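Local coordinates for protein inositol monophosphatase (Zymomonas mobilis, PDB 4N81) that probably acts as a magnesium-dependent phosphatase of the inositol monophosphatase superfamily, cleaving phosphate monoesters, at residues A[56-61]-A[83-88]; A[11-16]-A[113-118]; A[240-245]-A[251-256]. One frame throughout, in Å; residues are numbered along the deposited sequence.

Contact 1: A[56-61]-A[83-88]; sequences AILEQE and WVLDPI
L58 sets its two methyl groups on two residues of segment 83-88, one over an indole and the other between aliphatic groups. The aromatic part is a CH-pi contact. CD2 of L58 hangs 3.6 Å from the centroid of the five-membered ring of W83 and only 2° off the ring normal, so it stands squarely over the pyrrole half while lying toward the rim of the indole as a whole. Its distances to the ring atoms are nearly equal, from 3.7 Å at W83 CE2 to 3.8 Å at W83 CD1, as expected for a methyl settled on a flat surface. Leucine suits this place because its fork offers a second methyl: CD1 reaches past the ring to W83 CB at 3.7 Å.

The sequence WVLDPI opens the acidic DPIDGT motif of the family, around the predicted magnesium site, which D89 continues. Strand alternation divides its tasks: W83 and L85 turn toward helix 42-61, V84 points away from it, and D86 carries a carboxylate that lies close to those of D89 and D210, consistent with a shared metal site.

The purely aliphatic part is completed by L85, whose CD1 lies 4.0 Å from L58 CD1. With CG beside the backbone N (chi1 -49°), L85 extends toward the helix, where it also packs on M54.

The polar bonds run to partners outside the two segments. NE1 of W83 is hydrogen-bonded to D65 OD1, which satisfies the buried N-H and probably helps to fix the rotation of the indole, with one face toward L58. Tryptophan thus serves twice, as a broad apolar surface and as a donor. Backbone bonds from W83 to G66 and F68, and from V84 to A106, hold the strand within its sheet.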
# COMPACT_ATOMS: atom_id res chain seq x y z
N ALA A 56 -15.30 21.68 -15.52
CA ALA A 56 -15.51 22.55 -16.70
C ALA A 56 -15.96 21.70 -17.88
O ALA A 56 -16.87 22.10 -18.68
CB ALA A 56 -14.23 23.30 -17.07
N ILE A 57 -15.35 20.50 -17.97
CA ILE A 57 -15.77 19.61 -19.05
C ILE A 57 -17.22 19.15 -18.85
O ILE A 57 -18.01 19.14 -19.81
CB ILE A 57 -14.84 18.38 -19.15
CG1 ILE A 57 -13.49 18.81 -19.71
CG2 ILE A 57 -15.47 17.27 -20.03
CD1 ILE A 57 -12.40 17.77 -19.43
N LEU A 58 -17.61 18.83 -17.61
CA LEU A 58 -18.98 18.41 -17.39
C LEU A 58 -19.99 19.53 -17.68
O LEU A 58 -21.09 19.29 -18.22
CB LEU A 58 -19.16 17.85 -15.97
CG LEU A 58 -18.55 16.45 -15.82
CD1 LEU A 58 -18.52 16.06 -14.35
CD2 LEU A 58 -19.36 15.42 -16.60
N GLU A 59 -19.61 20.77 -17.37
CA GLU A 59 -20.47 21.90 -17.65
C GLU A 59 -20.63 22.10 -19.14
O GLU A 59 -21.71 22.47 -19.61
CB GLU A 59 -19.93 23.18 -16.99
CG GLU A 59 -20.25 23.27 -15.50
CD GLU A 59 -19.22 24.06 -14.70
OE1 GLU A 59 -19.21 23.95 -13.44
OE2 GLU A 59 -18.39 24.77 -15.32
N GLN A 60 -19.59 21.82 -19.91
CA GLN A 60 -19.83 21.91 -21.36
C GLN A 60 -20.56 20.70 -22.00
O GLN A 60 -21.42 20.89 -22.84
CB GLN A 60 -18.54 22.24 -22.13
CG GLN A 60 -18.76 22.29 -23.63
CD GLN A 60 -17.69 23.06 -24.39
OE1 GLN A 60 -16.50 22.78 -24.24
NE2 GLN A 60 -18.11 24.02 -25.20
N GLU A 61 -20.21 19.47 -21.62
CA GLU A 61 -20.71 18.29 -22.32
C GLU A 61 -21.94 17.67 -21.67
O GLU A 61 -22.65 16.91 -22.32
CB GLU A 61 -19.65 17.19 -22.41
CG GLU A 61 -18.28 17.63 -22.81
CD GLU A 61 -18.18 17.89 -24.27
OE1 GLU A 61 -19.14 17.58 -25.02
OE2 GLU A 61 -17.12 18.42 -24.68
N TRP A 83 -23.08 13.42 -11.62
CA TRP A 83 -21.69 12.97 -11.63
C TRP A 83 -21.05 13.14 -10.24
O TRP A 83 -21.24 14.18 -9.59
CB TRP A 83 -20.90 13.78 -12.66
CG TRP A 83 -21.35 13.46 -14.06
CD1 TRP A 83 -22.36 14.02 -14.75
CD2 TRP A 83 -20.80 12.43 -14.90
NE1 TRP A 83 -22.49 13.43 -16.00
CE2 TRP A 83 -21.53 12.45 -16.11
CE3 TRP A 83 -19.77 11.49 -14.75
CZ2 TRP A 83 -21.25 11.57 -17.16
CZ3 TRP A 83 -19.49 10.63 -15.79
CH2 TRP A 83 -20.24 10.67 -16.98
N VAL A 84 -20.27 12.15 -9.81
CA VAL A 84 -19.63 12.20 -8.51
C VAL A 84 -18.14 12.08 -8.79
O VAL A 84 -17.73 11.12 -9.41
CB VAL A 84 -20.10 11.00 -7.63
CG1 VAL A 84 -19.45 11.03 -6.23
CG2 VAL A 84 -21.62 11.03 -7.47
N LEU A 85 -17.35 13.08 -8.38
CA LEU A 85 -15.90 13.10 -8.64
C LEU A 85 -15.11 13.08 -7.34
O LEU A 85 -15.44 13.80 -6.39
CB LEU A 85 -15.54 14.38 -9.38
CG LEU A 85 -16.44 14.69 -10.59
CD1 LEU A 85 -16.07 16.00 -11.23
CD2 LEU A 85 -16.40 13.57 -11.61
N ASP A 86 -14.08 12.24 -7.27
CA ASP A 86 -13.09 12.35 -6.22
C ASP A 86 -11.71 12.34 -6.89
O ASP A 86 -11.22 11.25 -7.25
CB ASP A 86 -13.21 11.19 -5.21
CG ASP A 86 -12.45 11.49 -3.90
OD1 ASP A 86 -11.96 12.64 -3.77
OD2 ASP A 86 -12.36 10.61 -3.02
N PRO A 87 -11.09 13.52 -7.12
CA PRO A 87 -9.83 13.49 -7.89
C PRO A 87 -8.75 12.59 -7.27
O PRO A 87 -8.02 11.91 -7.98
CB PRO A 87 -9.35 14.95 -7.79
CG PRO A 87 -10.69 15.76 -7.74
CD PRO A 87 -11.60 14.89 -6.88
N ILE A 88 -8.68 12.59 -5.94
CA ILE A 88 -7.69 11.78 -5.22
C ILE A 88 -8.39 11.09 -4.03
O ILE A 88 -8.49 11.64 -2.94
CB ILE A 88 -6.49 12.63 -4.73
CG1 ILE A 88 -5.80 13.32 -5.94
CG2 ILE A 88 -5.47 11.76 -3.94
CD1 ILE A 88 -4.75 14.37 -5.53

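Contact 2: A[11-16]-A[113-118]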
# COMPACT_ATOMS: atom_id res chain seq x y z
N ARG A 11 -17.32 7.01 -22.49
CA ARG A 11 -16.24 7.70 -23.19
C ARG A 11 -15.87 9.03 -22.50
O ARG A 11 -14.69 9.37 -22.31
CB ARG A 11 -16.66 7.92 -24.66
CG ARG A 11 -15.59 8.61 -25.50
CD ARG A 11 -16.08 8.78 -26.98
NE ARG A 11 -16.97 7.69 -27.38
CZ ARG A 11 -18.27 7.84 -27.67
NH1 ARG A 11 -18.82 9.05 -27.63
NH2 ARG A 11 -19.01 6.79 -28.02
N LEU A 12 -16.90 9.76 -22.07
CA LEU A 12 -16.64 11.00 -21.33
C LEU A 12 -15.89 10.67 -20.03
O LEU A 12 -14.96 11.36 -19.64
CB LEU A 12 -17.98 11.66 -20.97
CG LEU A 12 -17.92 13.00 -20.22
CD1 LEU A 12 -16.98 13.94 -20.96
CD2 LEU A 12 -19.32 13.66 -20.07
N ALA A 13 -16.26 9.57 -19.38
CA ALA A 13 -15.68 9.25 -18.08
C ALA A 13 -14.18 8.98 -18.23
O ALA A 13 -13.35 9.46 -17.42
CB ALA A 13 -16.40 8.06 -17.44
N HIS A 14 -13.81 8.30 -19.31
CA HIS A 14 -12.40 8.10 -19.59
C HIS A 14 -11.69 9.41 -19.84
O HIS A 14 -10.52 9.59 -19.42
CB HIS A 14 -12.21 7.22 -20.84
CG HIS A 14 -12.34 5.75 -20.56
ND1 HIS A 14 -11.43 5.06 -19.80
CD2 HIS A 14 -13.30 4.85 -20.90
CE1 HIS A 14 -11.80 3.79 -19.69
NE2 HIS A 14 -12.94 3.64 -20.35
N ARG A 15 -12.39 10.32 -20.53
CA ARG A 15 -11.75 11.63 -20.77
C ARG A 15 -11.51 12.40 -19.47
O ARG A 15 -10.44 13.01 -19.27
CB ARG A 15 -12.59 12.45 -21.79
CG ARG A 15 -12.16 13.92 -21.93
CD ARG A 15 -12.36 14.50 -23.35
NE ARG A 15 -13.66 15.11 -23.63
CZ ARG A 15 -14.71 14.46 -24.15
NH1 ARG A 15 -14.63 13.15 -24.40
NH2 ARG A 15 -15.86 15.11 -24.39
N LEU A 16 -12.47 12.31 -18.54
CA LEU A 16 -12.31 12.98 -17.26
C LEU A 16 -11.16 12.35 -16.50
O LEU A 16 -10.35 13.04 -15.87
CB LEU A 16 -13.61 12.87 -16.45
CG LEU A 16 -14.84 13.52 -17.10
CD1 LEU A 16 -16.04 13.25 -16.22
CD2 LEU A 16 -14.68 15.03 -17.28
N PRO A 113 -25.35 4.39 -8.19
CA PRO A 113 -24.29 4.43 -9.21
C PRO A 113 -24.61 3.52 -10.36
O PRO A 113 -25.01 2.37 -10.14
CB PRO A 113 -23.06 3.86 -8.47
CG PRO A 113 -23.34 4.13 -7.00
CD PRO A 113 -24.86 4.02 -6.85
N VAL A 114 -24.37 3.99 -11.58
CA VAL A 114 -24.57 3.14 -12.76
C VAL A 114 -23.28 3.07 -13.59
O VAL A 114 -23.17 2.24 -14.51
CB VAL A 114 -25.71 3.64 -13.64
CG1 VAL A 114 -27.04 3.60 -12.85
CG2 VAL A 114 -25.41 5.05 -14.14
N LEU A 115 -22.28 3.88 -13.24
CA LEU A 115 -21.00 3.81 -13.99
C LEU A 115 -19.91 4.26 -13.05
O LEU A 115 -20.14 5.19 -12.30
CB LEU A 115 -21.10 4.82 -15.19
CG LEU A 115 -19.95 5.13 -16.15
CD1 LEU A 115 -20.60 5.96 -17.29
CD2 LEU A 115 -18.85 5.92 -15.55
N GLY A 116 -18.74 3.62 -13.08
CA GLY A 116 -17.68 4.02 -12.18
C GLY A 116 -16.32 3.76 -12.81
O GLY A 116 -16.14 2.75 -13.49
N ILE A 117 -15.36 4.65 -12.56
CA ILE A 117 -13.98 4.41 -12.94
C ILE A 117 -13.12 4.64 -11.70
O ILE A 117 -13.37 5.63 -10.93
CB ILE A 117 -13.52 5.38 -14.10
CG1 ILE A 117 -14.16 4.94 -15.43
CG2 ILE A 117 -11.99 5.37 -14.26
CD1 ILE A 117 -13.70 5.76 -16.66
N ILE A 118 -12.16 3.73 -11.49
CA ILE A 118 -11.03 3.99 -10.59
C ILE A 118 -9.82 4.14 -11.49
O ILE A 118 -9.52 3.23 -12.27
CB ILE A 118 -10.69 2.80 -9.64
CG1 ILE A 118 -11.87 2.49 -8.66
CG2 ILE A 118 -9.42 3.12 -8.84
CD1 ILE A 118 -11.81 0.99 -8.10
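A13 and I117 mark the closest passage of the two backbones, with 7.3 Å between A13 CA and I117 CA. The short axes of helix 11-16 and strand 113-118 run in nearly the same direction, 27° apart, and approach to 9.3 Å. This is a helix laid along a sheet, one interface of the alternating alpha and beta layers of the inositol monophosphatase fold. Strand 112-120 is joined to strand 102-109, and near its start V114 and L115 both face L107 in a classic beta bulge.

L115, the second residue of the bulge, and I117 point at the helix, while G116 between them has no side chain to offer. A13 is the natural partner: its single methyl allows the helix to lie close, and CB touches both large residues, meeting L115 CD2 at 3.8 Å and I117 CD1 at 3.6 Å. L115 reaches it with CG anti to the backbone N (chi1 175°).

I117 extends CG1 beside the backbone N, and its terminal methyl works into the angle between the helix backbone and the H14 ring. CD1 lies 3.6 Å from A13 C and 3.7 Å from H14 N. H14 departs sidelong from the helix, yet its imidazole comes round beside the isoleucine, the two side chains crossing at about a right angle. The ring has a polar partner as well: ND1 is hydrogen-bonded to R126 NH1, which probably helps to fix its tilt, and V128 packs against it. Its apolar task falls to one face, where I117 CD1 sits over the centre, 4.0 Å from the centroid and 11° off the normal.

Contact 3: A[240-245]-A[251-256]; sequences EVIAAG and EPALSA
I242 is the strand residue that meets helix 251-256, touching both A253 and L254. Its CA lies 8.5 Å from L254 CA, a gap bridged by side chains from both segments. The CB turns toward the helix and there divides.

The short branch, CG2, takes the place between the backbone N and the carbonyl carbon; it comes within 4.2 Å of L254 CD2, a loose touch at the flank. The long branch starts at CG1, anti to the backbone N (chi1 177°), which carries it outward from the strand; CG1 is still 5.0 Å from A253 CB. One further extended step (chi2 165°) brings CD1 to the helix surface. This terminal methyl makes the main contacts, with A253 CB at 3.7 Å and L254 CD2 at 3.9 Å.

The two helix residues suit their places differently. A253 points directly at the strand, and its small methyl leaves room for the tip of the isoleucine; it also packs on L200 of the adjoining strand. L254 sets out to the flank of the helix, but its forked end returns, so CD2 lies alongside both branches of I242. There is no hydrogen bond between the segments: the surfaces are joined by methyl groups alone.

On the other face of the strand, V241 and A243 pack on Y190 of helix 187-194. Backbone bonds pair I242 with R226 and A243 with V201, placing strand 241-244 between strands 224-226 and 200-203. Helices on both faces of a mixed five-stranded sheet are the alpha-beta-alpha layering of the C-terminal half of the inositol monophosphatase fold.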
# COMPACT_ATOMS: atom_id res chain seq x y z
N GLU A 240 -21.04 3.22 5.77
CA GLU A 240 -20.66 1.88 6.22
C GLU A 240 -20.78 1.01 4.96
O GLU A 240 -21.85 0.97 4.36
CB GLU A 240 -21.68 1.39 7.28
CG GLU A 240 -21.39 2.11 8.60
CD GLU A 240 -22.44 1.88 9.70
OE1 GLU A 240 -23.47 1.18 9.47
OE2 GLU A 240 -22.21 2.42 10.80
N VAL A 241 -19.70 0.31 4.61
CA VAL A 241 -19.73 -0.49 3.40
C VAL A 241 -19.13 -1.85 3.68
O VAL A 241 -18.21 -1.98 4.51
CB VAL A 241 -18.95 0.18 2.19
CG1 VAL A 241 -19.51 1.60 1.89
CG2 VAL A 241 -17.51 0.32 2.48
N ILE A 242 -19.64 -2.84 2.96
CA ILE A 242 -18.97 -4.16 2.90
C ILE A 242 -18.95 -4.58 1.43
O ILE A 242 -19.98 -4.45 0.74
CB ILE A 242 -19.64 -5.21 3.79
CG1 ILE A 242 -18.96 -6.57 3.63
CG2 ILE A 242 -21.22 -5.30 3.48
CD1 ILE A 242 -19.33 -7.55 4.75
N ALA A 243 -17.78 -5.01 0.97
CA ALA A 243 -17.65 -5.55 -0.38
C ALA A 243 -17.14 -6.99 -0.22
O ALA A 243 -16.28 -7.23 0.64
CB ALA A 243 -16.63 -4.68 -1.20
N ALA A 244 -17.70 -7.92 -0.99
CA ALA A 244 -17.26 -9.31 -0.97
C ALA A 244 -17.05 -9.76 -2.40
O ALA A 244 -17.87 -9.41 -3.27
CB ALA A 244 -18.33 -10.19 -0.32
N GLY A 245 -16.02 -10.58 -2.66
CA GLY A 245 -15.85 -11.12 -4.02
C GLY A 245 -16.85 -12.24 -4.26
O GLY A 245 -17.21 -12.55 -5.41
N GLU A 251 -23.24 -12.98 4.25
CA GLU A 251 -23.88 -13.33 5.54
C GLU A 251 -22.93 -13.70 6.71
O GLU A 251 -23.07 -13.17 7.81
CB GLU A 251 -24.96 -14.40 5.35
CG GLU A 251 -25.89 -14.56 6.54
CD GLU A 251 -25.29 -15.44 7.65
OE1 GLU A 251 -25.62 -15.21 8.85
OE2 GLU A 251 -24.47 -16.32 7.31
N PRO A 252 -21.99 -14.64 6.48
CA PRO A 252 -21.05 -14.90 7.58
C PRO A 252 -20.20 -13.72 7.98
O PRO A 252 -19.93 -13.58 9.16
CB PRO A 252 -20.15 -16.05 7.04
CG PRO A 252 -20.46 -16.16 5.61
CD PRO A 252 -21.84 -15.59 5.36
N ALA A 253 -19.82 -12.86 7.04
CA ALA A 253 -19.05 -11.70 7.39
C ALA A 253 -19.84 -10.75 8.29
O ALA A 253 -19.35 -10.31 9.36
CB ALA A 253 -18.59 -10.94 6.07
N LEU A 254 -21.08 -10.46 7.91
CA LEU A 254 -21.88 -9.53 8.75
C LEU A 254 -22.16 -10.19 10.09
O LEU A 254 -22.09 -9.55 11.12
CB LEU A 254 -23.17 -9.14 8.02
CG LEU A 254 -22.97 -8.25 6.79
CD1 LEU A 254 -24.33 -8.05 6.04
CD2 LEU A 254 -22.35 -6.89 7.15
N SER A 255 -22.43 -11.49 10.08
CA SER A 255 -22.61 -12.23 11.33
C SER A 255 -21.40 -12.09 12.26
O SER A 255 -21.54 -11.79 13.45
CB SER A 255 -22.80 -13.71 11.02
OG SER A 255 -24.10 -13.97 10.53
N ALA A 256 -20.21 -12.30 11.71
CA ALA A 256 -18.98 -12.27 12.51
C ALA A 256 -18.76 -10.87 13.18
O ALA A 256 -18.16 -10.75 14.24
CB ALA A 256 -17.77 -12.59 11.59

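Contacts 1 and 2 adjoin, their centres 10 Å apart: helices 7-24 and 42-61 pack on one another and both reach the seven-stranded sheet. I57 CG2 meets L16 CD2 at 3.6 Å, and L58 CD2, the methyl over the indole, also touches L12 CD2 at 3.9 Å. E61 and R15 add a long, weak ion pair. Contact 3 belongs to the five-stranded sheet, its centre 31 Å from that of contact 1 and 26 Å from that of contact 2. Contact 1 includes D86 and I88 of the predicted magnesium site; the side chain of I117 in contact 2 is about 11 Å from that of D86, whereas contact 3 lies away from the site.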